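Local coordinates for YkuI protein (Bacillus subtilis, PDB 2BAS) that binds the second messenger cyclic di-GMP and, through its EAL domain, may act as a phosphodiesterase that cleaves this cyclic dinucleotide, at residues L108-Q113 against V144-E149; I173-I178 against L191-L196; Y41-F46 against G55-G60; I138-F143 against R167-K172. All blocks are in the same frame, centred on the assembly; numbering follows the deposited sequence.

Contact 1 (L108-Q113 against V144-E149); sequences LIFMNQ and VLEITE
Ile109, Met111 and Gln113 offer their backbone polar atoms to Val144 and Glu146 in a parallel ladder of four hydrogen bonds. Val144 N reaches Ile109 O at 2.7 Å, and Met111 N returns to Val144 O almost in line with the carbonyl bond. Glu146 N meets Met111 O from above the carbonyl plane, 3.0 Å away, whereas Gln113 N lies in the plane of the Glu146 carbonyl.

Apolar contact lies on both faces of the sheet. Beside Phe110, Val144 lays its CB over one face of the ring in a CH-pi contact, 4.0 Å from the centroid, and the two side chains point the same way. Val144 CG1 comes to 3.6 Å from Phe110 CD2. On the face of Met111 and Leu145, the Leu145 side chain crosses that of Gln113 at about a right angle, CD1 3.8 Å from Gln113 CG.

Glu146 brings a buried carboxylate. Its extended chain, with CG beside the backbone N (chi1 -61°), carries OE2 to the edge of the Phe110 ring, 3.4 Å from CD2, and the carboxylate plane stands 72° from the ring. Replacing Phe110 by an alanine is likely to leave Val144 without its aromatic cover and the Glu146 carboxylate less confined. A salt bridge from Lys197 to the same OE2 probably offsets the negative charge that Glu146 shares with nearby Glu57, inside the barrel characteristic of EAL domains.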
loop_
_atom_site.group_PDB
_atom_site.type_symbol
_atom_site.label_atom_id
_atom_site.label_comp_id
_atom_site.label_asym_id
_atom_site.label_seq_id
_atom_site.Cartn_x
_atom_site.Cartn_y
_atom_site.Cartn_z
ATOM N N LEU A 108 2.489 -27.329 9.074
ATOM C CA LEU A 108 2.025 -26.156 9.798
ATOM C C LEU A 108 0.631 -26.448 10.330
ATOM O O LEU A 108 -0.124 -27.185 9.697
ATOM C CB LEU A 108 2.027 -24.919 8.886
ATOM C CG LEU A 108 3.413 -24.441 8.417
ATOM C CD1 LEU A 108 3.327 -23.460 7.238
ATOM C CD2 LEU A 108 4.236 -23.831 9.547
ATOM N N ILE A 109 0.302 -25.891 11.496
ATOM C CA ILE A 109 -1.029 -26.054 12.088
ATOM C C ILE A 109 -1.748 -24.699 12.150
ATOM O O ILE A 109 -1.431 -23.853 13.002
ATOM C CB ILE A 109 -0.964 -26.715 13.511
ATOM C CG1 ILE A 109 -0.169 -28.024 13.484
ATOM C CG2 ILE A 109 -2.361 -26.968 14.053
ATOM C CD1 ILE A 109 0.222 -28.558 14.863
ATOM N N PHE A 110 -2.700 -24.492 11.239
ATOM C CA PHE A 110 -3.494 -23.253 11.195
ATOM C C PHE A 110 -4.777 -23.375 12.028
ATOM O O PHE A 110 -5.681 -24.158 11.703
ATOM C CB PHE A 110 -3.862 -22.889 9.757
ATOM C CG PHE A 110 -2.709 -22.409 8.917
ATOM C CD1 PHE A 110 -1.790 -23.312 8.378
ATOM C CD2 PHE A 110 -2.566 -21.052 8.624
ATOM C CE1 PHE A 110 -0.725 -22.866 7.577
ATOM C CE2 PHE A 110 -1.502 -20.602 7.839
ATOM C CZ PHE A 110 -0.580 -21.516 7.306
HETATM N N MSE A 111 -4.848 -22.590 13.097
HETATM C CA MSE A 111 -6.007 -22.570 13.977
HETATM C C MSE A 111 -6.602 -21.170 14.067
HETATM O O MSE A 111 -5.949 -20.238 14.540
HETATM C CB MSE A 111 -5.608 -23.020 15.376
HETATM C CG MSE A 111 -5.128 -24.447 15.498
HETATM SE SE MSE A 111 -4.232 -24.719 17.226
HETATM C CE MSE A 111 -2.853 -23.267 17.102
ATOM N N ASN A 112 -7.845 -21.036 13.622
ATOM C CA ASN A 112 -8.570 -19.762 13.640
ATOM C C ASN A 112 -9.235 -19.557 14.988
ATOM O O ASN A 112 -10.231 -20.206 15.305
ATOM C CB ASN A 112 -9.629 -19.747 12.539
ATOM C CG ASN A 112 -10.265 -18.385 12.343
ATOM O OD1 ASN A 112 -9.869 -17.388 12.959
ATOM N ND2 ASN A 112 -11.264 -18.333 11.465
ATOM N N GLN A 113 -8.687 -18.638 15.772
ATOM C CA GLN A 113 -9.136 -18.444 17.139
ATOM C C GLN A 113 -9.773 -17.091 17.333
ATOM O O GLN A 113 -9.232 -16.081 16.906
ATOM C CB GLN A 113 -7.963 -18.623 18.096
ATOM C CG GLN A 113 -7.492 -20.056 18.172
ATOM C CD GLN A 113 -8.348 -20.882 19.103
ATOM O OE1 GLN A 113 -8.437 -20.586 20.297
ATOM N NE2 GLN A 113 -8.979 -21.926 18.572
ATOM N N VAL A 144 0.187 -21.779 13.706
ATOM C CA VAL A 144 -0.222 -20.508 13.130
ATOM C C VAL A 144 -1.570 -20.088 13.730
ATOM O O VAL A 144 -2.616 -20.673 13.439
ATOM C CB VAL A 144 -0.230 -20.529 11.588
ATOM C CG1 VAL A 144 -0.663 -19.184 11.049
ATOM C CG2 VAL A 144 1.157 -20.852 11.058
ATOM N N LEU A 145 -1.508 -19.082 14.594
ATOM C CA LEU A 145 -2.675 -18.528 15.238
ATOM C C LEU A 145 -3.297 -17.435 14.357
ATOM O O LEU A 145 -2.735 -16.341 14.200
ATOM C CB LEU A 145 -2.275 -17.961 16.596
ATOM C CG LEU A 145 -3.353 -17.584 17.598
ATOM C CD1 LEU A 145 -3.893 -18.840 18.262
ATOM C CD2 LEU A 145 -2.781 -16.653 18.651
ATOM N N GLU A 146 -4.454 -17.750 13.776
ATOM C CA GLU A 146 -5.189 -16.798 12.965
ATOM C C GLU A 146 -6.092 -15.947 13.850
ATOM O O GLU A 146 -6.891 -16.474 14.623
ATOM C CB GLU A 146 -6.019 -17.507 11.903
ATOM C CG GLU A 146 -5.237 -18.349 10.896
ATOM C CD GLU A 146 -6.155 -19.056 9.885
ATOM O OE1 GLU A 146 -7.254 -18.524 9.574
ATOM O OE2 GLU A 146 -5.771 -20.143 9.395
ATOM N N ILE A 147 -5.959 -14.635 13.733
ATOM C CA ILE A 147 -6.761 -13.706 14.507
ATOM C C ILE A 147 -7.624 -12.831 13.587
ATOM O O ILE A 147 -7.200 -12.456 12.489
ATOM C CB ILE A 147 -5.869 -12.817 15.421
ATOM C CG1 ILE A 147 -4.898 -13.673 16.245
ATOM C CG2 ILE A 147 -6.725 -11.978 16.369
ATOM C CD1 ILE A 147 -5.576 -14.561 17.306
ATOM N N THR A 148 -8.843 -12.540 14.036
ATOM C CA THR A 148 -9.752 -11.656 13.320
ATOM C C THR A 148 -10.014 -10.449 14.215
ATOM O O THR A 148 -10.730 -10.555 15.215
ATOM C CB THR A 148 -11.092 -12.354 12.974
ATOM O OG1 THR A 148 -10.838 -13.643 12.404
ATOM C CG2 THR A 148 -11.901 -11.517 11.987
ATOM N N GLU A 149 -9.427 -9.310 13.857
ATOM C CA GLU A 149 -9.553 -8.092 14.667
ATOM C C GLU A 149 -10.804 -7.303 14.314
ATOM O O GLU A 149 -11.117 -6.308 14.960
ATOM C CB GLU A 149 -8.337 -7.189 14.499
ATOM C CG GLU A 149 -7.009 -7.898 14.510
ATOM C CD GLU A 149 -5.942 -7.051 13.874
ATOM O OE1 GLU A 149 -6.036 -5.807 13.969
ATOM O OE2 GLU A 149 -5.015 -7.623 13.272
HETATM O O HOH W 1 -10.014 -14.451 15.304
#

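Contact 2 (I173-I178 against L191-L196); sequences IAVDNI and LSPDLL
Val175 leans obliquely over Leu191 and Pro193 where a beta-alpha-beta unit closes: strand 172-178, helix 185-191 and strand 195-199, one step of the barrel fold of EAL domains. With CG1 anti to its backbone N (chi1 169°), Val175 directs its other methyl, CG2, at the end of the helix, where it lies 3.5 Å from Leu191 CD2 and 3.8 Å from Pro193 CG. Ile178 slants against Leu196 farther along, its CG1 at 4.1 Å from Leu196 CD2, and both side chains are covered by Ile219 of helix 211-226. On the other face of the sheet Ala174 and Leu195 sit as a bridge pair, and Val144 of the preceding strand packs beside them.

Between these layers the two strands run parallel, with Val175 N bonded to Leu195 O at 2.9 Å. The carbonyl of Ile173 takes Leu195 N, and also a weak, bent bond from Asp194 N, just where the incoming chain becomes a strand. The Asp194 side chain, CG lying beside its own backbone N, turns back to Ile173: the anti lone pair of Asp194 OD2, the one away from its other oxygen, accepts Ile173 N at 3.0 Å with an N-H...O angle of 157°.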
loop_
_atom_site.group_PDB
_atom_site.type_symbol
_atom_site.label_atom_id
_atom_site.label_comp_id
_atom_site.label_asym_id
_atom_site.label_seq_id
_atom_site.Cartn_x
_atom_site.Cartn_y
_atom_site.Cartn_z
ATOM N N ILE A 173 1.911 -15.868 13.671
ATOM C CA ILE A 173 0.664 -15.112 13.748
ATOM C C ILE A 173 0.153 -14.668 12.377
ATOM O O ILE A 173 0.846 -13.992 11.615
ATOM C CB ILE A 173 0.786 -13.935 14.752
ATOM C CG1 ILE A 173 0.819 -14.490 16.179
ATOM C CG2 ILE A 173 -0.383 -12.975 14.620
ATOM C CD1 ILE A 173 1.454 -13.570 17.160
ATOM N N ALA A 174 -1.065 -15.093 12.075
ATOM C CA ALA A 174 -1.724 -14.760 10.837
ATOM C C ALA A 174 -2.856 -13.803 11.157
ATOM O O ALA A 174 -3.586 -14.022 12.114
ATOM C CB ALA A 174 -2.270 -16.006 10.198
ATOM N N VAL A 175 -2.970 -12.729 10.380
ATOM C CA VAL A 175 -4.109 -11.821 10.479
ATOM C C VAL A 175 -5.092 -12.180 9.350
ATOM O O VAL A 175 -4.686 -12.522 8.237
ATOM C CB VAL A 175 -3.686 -10.330 10.459
ATOM C CG1 VAL A 175 -4.879 -9.419 10.303
ATOM C CG2 VAL A 175 -2.960 -9.968 11.751
ATOM N N ASP A 176 -6.352 -12.064 9.620
ATOM C CA ASP A 176 -7.464 -12.549 8.792
ATOM C C ASP A 176 -8.222 -11.358 8.169
ATOM O O ASP A 176 -8.089 -10.215 8.625
ATOM C CB ASP A 176 -8.430 -13.362 9.661
ATOM C CG ASP A 176 -9.263 -14.356 8.857
ATOM O OD1 ASP A 176 -9.156 -14.393 7.574
ATOM O OD2 ASP A 176 -10.072 -15.157 9.465
ATOM N N ASN A 177 -8.989 -11.690 7.136
ATOM C CA ASN A 177 -9.840 -10.733 6.371
ATOM C C ASN A 177 -9.097 -9.451 5.957
ATOM O O ASN A 177 -9.570 -8.327 6.180
ATOM C CB ASN A 177 -11.035 -10.278 7.213
ATOM C CG ASN A 177 -11.935 -11.426 7.661
ATOM O OD1 ASN A 177 -11.809 -12.540 7.157
ATOM N ND2 ASN A 177 -12.848 -11.217 8.591
ATOM N N ILE A 178 -7.949 -9.605 5.351
ATOM C CA ILE A 178 -7.173 -8.441 4.909
ATOM C C ILE A 178 -7.635 -8.015 3.505
ATOM O O ILE A 178 -7.938 -8.863 2.646
ATOM C CB ILE A 178 -5.681 -8.773 4.885
ATOM C CG1 ILE A 178 -5.130 -9.105 6.276
ATOM C CG2 ILE A 178 -4.820 -7.619 4.359
ATOM C CD1 ILE A 178 -5.329 -7.969 7.286
ATOM N N LEU A 191 1.757 -4.582 14.327
ATOM C CA LEU A 191 1.759 -6.013 14.752
ATOM C C LEU A 191 2.901 -6.743 14.028
ATOM O O LEU A 191 3.654 -7.528 14.621
ATOM C CB LEU A 191 0.376 -6.598 14.398
ATOM C CG LEU A 191 0.164 -8.113 14.619
ATOM C CD1 LEU A 191 0.603 -8.635 15.997
ATOM C CD2 LEU A 191 -1.316 -8.491 14.492
ATOM N N SER A 192 3.014 -6.463 12.758
ATOM C CA SER A 192 4.047 -7.068 11.921
ATOM C C SER A 192 3.892 -8.590 11.941
ATOM O O SER A 192 4.793 -9.321 12.378
ATOM C CB SER A 192 5.436 -6.692 12.452
ATOM O OG SER A 192 5.878 -5.483 11.850
ATOM N N PRO A 193 2.721 -9.063 11.474
ATOM C CA PRO A 193 2.454 -10.489 11.617
ATOM C C PRO A 193 3.242 -11.298 10.597
ATOM O O PRO A 193 3.723 -10.752 9.609
ATOM C CB PRO A 193 0.945 -10.598 11.363
ATOM C CG PRO A 193 0.614 -9.399 10.496
ATOM C CD PRO A 193 1.638 -8.345 10.771
ATOM N N ASP A 194 3.373 -12.593 10.855
ATOM C CA ASP A 194 4.092 -13.505 9.977
ATOM C C ASP A 194 3.280 -13.837 8.716
ATOM O O ASP A 194 3.839 -14.216 7.699
ATOM C CB ASP A 194 4.429 -14.776 10.758
ATOM C CG ASP A 194 5.188 -14.482 12.048
ATOM O OD1 ASP A 194 6.318 -13.953 11.978
ATOM O OD2 ASP A 194 4.661 -14.778 13.138
ATOM N N LEU A 195 1.962 -13.671 8.783
ATOM C CA LEU A 195 1.084 -14.025 7.675
ATOM C C LEU A 195 -0.132 -13.111 7.544
ATOM O O LEU A 195 -0.730 -12.704 8.538
ATOM C CB LEU A 195 0.602 -15.468 7.837
ATOM C CG LEU A 195 1.350 -16.592 7.133
ATOM C CD1 LEU A 195 1.776 -17.661 8.126
ATOM C CD2 LEU A 195 0.494 -17.195 6.040
ATOM N N LEU A 196 -0.501 -12.825 6.300
ATOM C CA LEU A 196 -1.715 -12.088 6.001
ATOM C C LEU A 196 -2.613 -13.000 5.190
ATOM O O LEU A 196 -2.200 -13.498 4.145
ATOM C CB LEU A 196 -1.384 -10.828 5.191
ATOM C CG LEU A 196 -0.497 -9.755 5.811
ATOM C CD1 LEU A 196 -0.285 -8.625 4.808
ATOM C CD2 LEU A 196 -1.100 -9.217 7.112
#

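Contact 3 (Y41-F46 against G55-G60); sequences YYQAIF and GYEVLG
Tyr41 and Leu59 exchange two backbone hydrogen bonds, Tyr41 N to Leu59 O at 2.7 Å and Leu59 N to Tyr41 O at 2.9 Å. Gln43 and Glu57 form the next hydrogen-bonded pair; here Gln43 N lies in the plane of the Glu57 carbonyl. Tyr42 with Val58 and Ala44 with Tyr56 are the intervening non-hydrogen-bonded pairs. Together they make the antiparallel hairpin of strands 38-47 and 53-64, a part of the EAL barrel in which Glu57, Val58 and Leu59 probably supply the family's signature tripeptide.

Apolar packing on the face of Ala44 is led by Tyr56. Its CG lies anti to the carbonyl carbon (chi1 -64°), which brings the ring against the facing strand: CE2 is 3.8 Å from Ala44 CB, and CD2 is 3.9 Å from Tyr42 CB. Phe264 stacks on this ring and Leu265 N is hydrogen-bonded to Tyr56 OH; a serine in place of Tyr56 would probably open a gap beside Ala44 and leave the Leu265 amide without its mate.

The other face is mixed: among Tyr41, Ile45 and Leu59, the extended Gln43 and Glu57 each meet Gln253 NE2 through OE1, while Leu59 CD1 rests diagonally on Gln43 CB at 4.1 Å.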
loop_
_atom_site.group_PDB
_atom_site.type_symbol
_atom_site.label_atom_id
_atom_site.label_comp_id
_atom_site.label_asym_id
_atom_site.label_seq_id
_atom_site.Cartn_x
_atom_site.Cartn_y
_atom_site.Cartn_z
ATOM N N TYR A 41 -12.080 -31.439 11.182
ATOM C CA TYR A 41 -11.803 -31.699 9.781
ATOM C C TYR A 41 -10.577 -30.884 9.406
ATOM O O TYR A 41 -10.094 -30.077 10.211
ATOM C CB TYR A 41 -12.989 -31.306 8.915
ATOM C CG TYR A 41 -13.797 -32.469 8.415
ATOM C CD1 TYR A 41 -14.110 -33.543 9.251
ATOM C CD2 TYR A 41 -14.271 -32.489 7.103
ATOM C CE1 TYR A 41 -14.868 -34.613 8.786
ATOM C CE2 TYR A 41 -15.033 -33.552 6.627
ATOM C CZ TYR A 41 -15.324 -34.609 7.475
ATOM O OH TYR A 41 -16.075 -35.662 7.007
ATOM N N TYR A 42 -10.064 -31.097 8.193
ATOM C CA TYR A 42 -8.848 -30.408 7.748
ATOM C C TYR A 42 -8.913 -29.951 6.290
ATOM O O TYR A 42 -9.534 -30.604 5.447
ATOM C CB TYR A 42 -7.625 -31.316 7.937
ATOM C CG TYR A 42 -7.529 -32.009 9.290
ATOM C CD1 TYR A 42 -8.125 -33.252 9.504
ATOM C CD2 TYR A 42 -6.834 -31.422 10.352
ATOM C CE1 TYR A 42 -8.042 -33.888 10.747
ATOM C CE2 TYR A 42 -6.743 -32.048 11.586
ATOM C CZ TYR A 42 -7.349 -33.281 11.776
ATOM O OH TYR A 42 -7.257 -33.900 12.998
ATOM N N GLN A 43 -8.265 -28.825 6.003
ATOM C CA GLN A 43 -8.122 -28.351 4.634
ATOM C C GLN A 43 -6.665 -27.996 4.381
ATOM O O GLN A 43 -6.077 -27.202 5.106
ATOM C CB GLN A 43 -9.046 -27.165 4.348
ATOM C CG GLN A 43 -9.155 -26.822 2.850
ATOM C CD GLN A 43 -10.183 -25.742 2.554
ATOM O OE1 GLN A 43 -10.547 -24.941 3.420
ATOM N NE2 GLN A 43 -10.652 -25.713 1.316
ATOM N N ALA A 44 -6.090 -28.600 3.349
ATOM C CA ALA A 44 -4.676 -28.418 3.034
ATOM C C ALA A 44 -4.360 -27.026 2.534
ATOM O O ALA A 44 -5.189 -26.369 1.885
ATOM C CB ALA A 44 -4.209 -29.460 2.025
ATOM N N ILE A 45 -3.154 -26.575 2.861
ATOM C CA ILE A 45 -2.660 -25.301 2.388
ATOM C C ILE A 45 -1.412 -25.568 1.570
ATOM O O ILE A 45 -0.535 -26.336 1.994
ATOM C CB ILE A 45 -2.427 -24.315 3.542
ATOM C CG1 ILE A 45 -3.776 -23.965 4.175
ATOM C CG2 ILE A 45 -1.757 -23.043 3.030
ATOM C CD1 ILE A 45 -3.694 -23.604 5.608
ATOM N N PHE A 46 -1.348 -24.935 0.399
ATOM C CA PHE A 46 -0.343 -25.270 -0.608
ATOM C C PHE A 46 0.795 -24.287 -0.780
ATOM O O PHE A 46 0.604 -23.083 -0.739
ATOM C CB PHE A 46 -1.018 -25.561 -1.950
ATOM C CG PHE A 46 -1.874 -26.794 -1.925
ATOM C CD1 PHE A 46 -3.221 -26.717 -1.581
ATOM C CD2 PHE A 46 -1.326 -28.039 -2.212
ATOM C CE1 PHE A 46 -4.016 -27.859 -1.544
ATOM C CE2 PHE A 46 -2.107 -29.185 -2.177
ATOM C CZ PHE A 46 -3.459 -29.093 -1.846
ATOM N N GLY A 55 0.736 -27.375 5.430
ATOM C CA GLY A 55 -0.053 -27.500 6.644
ATOM C C GLY A 55 -1.527 -27.704 6.351
ATOM O O GLY A 55 -1.920 -27.927 5.203
ATOM N N TYR A 56 -2.338 -27.635 7.401
ATOM C CA TYR A 56 -3.779 -27.808 7.290
ATOM C C TYR A 56 -4.470 -26.864 8.257
ATOM O O TYR A 56 -4.076 -26.769 9.419
ATOM C CB TYR A 56 -4.182 -29.232 7.680
ATOM C CG TYR A 56 -3.657 -30.348 6.806
ATOM C CD1 TYR A 56 -2.410 -30.934 7.055
ATOM C CD2 TYR A 56 -4.421 -30.844 5.749
ATOM C CE1 TYR A 56 -1.928 -31.975 6.259
ATOM C CE2 TYR A 56 -3.950 -31.888 4.947
ATOM C CZ TYR A 56 -2.705 -32.450 5.210
ATOM O OH TYR A 56 -2.244 -33.483 4.426
ATOM N N GLU A 57 -5.501 -26.168 7.794
ATOM C CA GLU A 57 -6.335 -25.405 8.705
ATOM C C GLU A 57 -7.183 -26.437 9.438
ATOM O O GLU A 57 -7.634 -27.416 8.831
ATOM C CB GLU A 57 -7.220 -24.400 7.968
ATOM C CG GLU A 57 -7.871 -23.379 8.895
ATOM C CD GLU A 57 -8.865 -22.451 8.195
ATOM O OE1 GLU A 57 -9.379 -22.797 7.110
ATOM O OE2 GLU A 57 -9.145 -21.360 8.744
ATOM N N VAL A 58 -7.357 -26.229 10.744
ATOM C CA VAL A 58 -8.157 -27.112 11.584
ATOM C C VAL A 58 -9.601 -26.597 11.630
ATOM O O VAL A 58 -9.853 -25.493 12.110
ATOM C CB VAL A 58 -7.556 -27.235 13.015
ATOM C CG1 VAL A 58 -8.524 -27.944 13.968
ATOM C CG2 VAL A 58 -6.236 -27.981 12.971
ATOM N N LEU A 59 -10.536 -27.405 11.132
ATOM C CA LEU A 59 -11.946 -27.005 11.018
ATOM C C LEU A 59 -12.859 -27.792 11.963
ATOM O O LEU A 59 -12.633 -28.972 12.197
ATOM C CB LEU A 59 -12.410 -27.139 9.559
ATOM C CG LEU A 59 -11.583 -26.391 8.486
ATOM C CD1 LEU A 59 -12.023 -26.731 7.073
ATOM C CD2 LEU A 59 -11.620 -24.880 8.678
ATOM N N GLY A 60 -13.884 -27.137 12.506
ATOM C CA GLY A 60 -14.802 -27.774 13.460
ATOM C C GLY A 60 -16.032 -28.423 12.846
ATOM O O GLY A 60 -16.735 -27.796 12.061
#

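Contact 4 (I138-F143 against R167-K172); sequences IELHRF and RTYGIK
Leu140 meets the chain that leaves helix 156-167 at Tyr169. The two side chains lie side by side and point the same way, Leu140 CD1 resting 3.7 Å from Tyr169 CB, while Leu140 CB sits 3.4 Å from Tyr169 O. Tyr169 OH is hydrogen-bonded to Tyr165 OH, and the two rings meet edge-to-face. Two residues after Tyr169, Ile171 CG1 lies 4.3 Å from Leu140 CB.

At His141 the contact passes to the backbone: its CA makes a CH...O contact with Gly170 O at 3.4 Å. Gly170, with its positive phi of 90°, completes a Schellman motif at the helix end. A chi1 of 69° carries the imidazole of His141 away, setting CG between the backbone N and the carbonyl carbon. The aliphatic part of Lys172 runs past the carbonyl of His141, CE 3.3 Å from that oxygen.

Phe143 follows the short 3-10 turn of 140-142 and begins a strand. Lys172 N binds Phe143 O at 2.9 Å, nearly collinear with the carbonyl bond, and Ile171 CG2 packs 4.3 Å from Phe143 CB. Two neighbouring helix-to-strand connections are thus joined at the N-terminal ends of their parallel strands, as in a beta/alpha barrel, whose catalytic end typically lies at the C-terminal ends.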
loop_
_atom_site.group_PDB
_atom_site.type_symbol
_atom_site.label_atom_id
_atom_site.label_comp_id
_atom_site.label_asym_id
_atom_site.label_seq_id
_atom_site.Cartn_x
_atom_site.Cartn_y
_atom_site.Cartn_z
ATOM N N ILE A 138 5.465 -31.433 19.823
ATOM C CA ILE A 138 5.134 -30.488 18.746
ATOM C C ILE A 138 5.788 -29.133 19.002
ATOM O O ILE A 138 5.389 -28.398 19.911
ATOM C CB ILE A 138 3.610 -30.260 18.553
ATOM C CG1 ILE A 138 2.886 -31.555 18.189
ATOM C CG2 ILE A 138 3.378 -29.248 17.446
ATOM C CD1 ILE A 138 1.385 -31.378 17.943
ATOM N N GLU A 139 6.782 -28.807 18.186
ATOM C CA GLU A 139 7.499 -27.547 18.308
ATOM C C GLU A 139 6.545 -26.365 18.117
ATOM O O GLU A 139 5.775 -26.329 17.155
ATOM C CB GLU A 139 8.662 -27.514 17.312
ATOM C CG GLU A 139 9.709 -28.612 17.560
ATOM C CD GLU A 139 10.747 -28.727 16.451
ATOM O OE1 GLU A 139 11.952 -28.840 16.768
ATOM O OE2 GLU A 139 10.363 -28.700 15.260
ATOM N N LEU A 140 6.594 -25.412 19.045
ATOM C CA LEU A 140 5.696 -24.251 19.040
ATOM C C LEU A 140 5.714 -23.431 17.753
ATOM O O LEU A 140 4.725 -22.759 17.429
ATOM C CB LEU A 140 5.985 -23.336 20.233
ATOM C CG LEU A 140 5.684 -23.883 21.631
ATOM C CD1 LEU A 140 6.303 -22.998 22.706
ATOM C CD2 LEU A 140 4.183 -24.049 21.857
ATOM N N HIS A 141 6.828 -23.490 17.024
ATOM C CA HIS A 141 6.982 -22.723 15.792
ATOM C C HIS A 141 6.118 -23.267 14.660
ATOM O O HIS A 141 6.071 -22.685 13.585
ATOM C CB HIS A 141 8.459 -22.605 15.366
ATOM C CG HIS A 141 9.080 -23.889 14.893
ATOM N ND1 HIS A 141 10.095 -24.519 15.579
ATOM C CD2 HIS A 141 8.850 -24.644 13.791
ATOM C CE1 HIS A 141 10.457 -25.611 14.928
ATOM N NE2 HIS A 141 9.714 -25.713 13.841
ATOM N N ARG A 142 5.438 -24.382 14.906
ATOM C CA ARG A 142 4.577 -24.994 13.900
ATOM C C ARG A 142 3.142 -24.479 13.942
ATOM O O ARG A 142 2.338 -24.793 13.054
ATOM C CB ARG A 142 4.576 -26.510 14.069
ATOM C CG ARG A 142 5.858 -27.189 13.602
ATOM C CD ARG A 142 5.878 -28.652 14.048
ATOM N NE ARG A 142 4.763 -29.415 13.486
ATOM C CZ ARG A 142 4.387 -30.623 13.896
ATOM N NH1 ARG A 142 5.028 -31.235 14.889
ATOM N NH2 ARG A 142 3.359 -31.220 13.309
ATOM N N PHE A 143 2.825 -23.701 14.975
ATOM C CA PHE A 143 1.474 -23.194 15.167
ATOM C C PHE A 143 1.257 -21.858 14.488
ATOM O O PHE A 143 2.034 -20.917 14.669
ATOM C CB PHE A 143 1.143 -23.049 16.652
ATOM C CG PHE A 143 1.024 -24.359 17.380
ATOM C CD1 PHE A 143 2.024 -24.772 18.264
ATOM C CD2 PHE A 143 -0.086 -25.183 17.192
ATOM C CE1 PHE A 143 1.914 -25.980 18.951
ATOM C CE2 PHE A 143 -0.192 -26.394 17.871
ATOM C CZ PHE A 143 0.804 -26.792 18.752
ATOM N N ARG A 167 4.471 -14.545 20.524
ATOM C CA ARG A 167 5.560 -14.589 19.549
ATOM C C ARG A 167 6.902 -14.992 20.183
ATOM O O ARG A 167 7.715 -15.649 19.529
ATOM C CB ARG A 167 5.655 -13.253 18.792
ATOM C CG ARG A 167 6.922 -13.031 17.971
ATOM C CD ARG A 167 7.004 -11.585 17.456
ATOM N NE ARG A 167 6.555 -11.412 16.068
ATOM C CZ ARG A 167 5.289 -11.288 15.672
ATOM N NH1 ARG A 167 4.287 -11.340 16.546
ATOM N NH2 ARG A 167 5.024 -11.126 14.383
ATOM N N THR A 168 7.113 -14.629 21.452
ATOM C CA THR A 168 8.374 -14.948 22.157
ATOM C C THR A 168 8.614 -16.460 22.320
ATOM O O THR A 168 9.720 -16.884 22.658
ATOM C CB THR A 168 8.493 -14.261 23.554
ATOM O OG1 THR A 168 7.509 -14.797 24.453
ATOM C CG2 THR A 168 8.355 -12.738 23.450
ATOM N N TYR A 169 7.571 -17.255 22.074
ATOM C CA TYR A 169 7.670 -18.712 22.081
ATOM C C TYR A 169 7.852 -19.294 20.671
ATOM O O TYR A 169 7.898 -20.515 20.504
ATOM C CB TYR A 169 6.436 -19.328 22.748
ATOM C CG TYR A 169 6.299 -19.012 24.220
ATOM C CD1 TYR A 169 5.430 -18.012 24.659
ATOM C CD2 TYR A 169 7.034 -19.715 25.175
ATOM C CE1 TYR A 169 5.299 -17.716 26.013
ATOM C CE2 TYR A 169 6.912 -19.425 26.531
ATOM C CZ TYR A 169 6.041 -18.427 26.942
ATOM O OH TYR A 169 5.910 -18.141 28.282
ATOM N N GLY A 170 7.950 -18.425 19.667
ATOM C CA GLY A 170 8.115 -18.858 18.281
ATOM C C GLY A 170 6.822 -19.081 17.502
ATOM O O GLY A 170 6.862 -19.380 16.309
ATOM N N ILE A 171 5.679 -18.948 18.171
ATOM C CA ILE A 171 4.364 -19.091 17.537
ATOM C C ILE A 171 4.189 -18.106 16.365
ATOM O O ILE A 171 4.573 -16.935 16.456
ATOM C CB ILE A 171 3.225 -18.904 18.581
ATOM C CG1 ILE A 171 3.356 -19.944 19.709
ATOM C CG2 ILE A 171 1.859 -18.967 17.916
ATOM C CD1 ILE A 171 2.558 -19.635 20.966
ATOM N N LYS A 172 3.631 -18.593 15.260
ATOM C CA LYS A 172 3.391 -17.743 14.093
ATOM C C LYS A 172 2.001 -17.106 14.139
ATOM O O LYS A 172 1.031 -17.719 14.606
ATOM C CB LYS A 172 3.633 -18.524 12.796
ATOM C CG LYS A 172 5.119 -18.857 12.591
ATOM C CD LYS A 172 5.410 -19.743 11.383
ATOM C CE LYS A 172 6.840 -20.312 11.445
ATOM N NZ LYS A 172 7.910 -19.274 11.640
#

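Overall arrangement
Contacts 1, 2 and 3 are buried and belong to one curled sheet, whereas contact 4 is only partly buried and joins loops that lead into it. Contact 1 is the hub: strand 108-112 also pairs with strand 53-64 of contact 3, and strand 143-147 with strand 172-178 of contact 2. Contact 4 supplies the starts of strands 143-147 and 172-178; its segments alternate with those of contact 1. Contacts 2 and 3 do not touch, their centres about 17 Å apart. Chemistry follows place: carboxylates gather where Glu57 and Glu146 come close, contact 2 pairs aliphatic side chains with strand bonds and one aspartate-to-backbone bond, and contact 4 has a single cross-bond with packing of Leu140, Phe143 and Ile171.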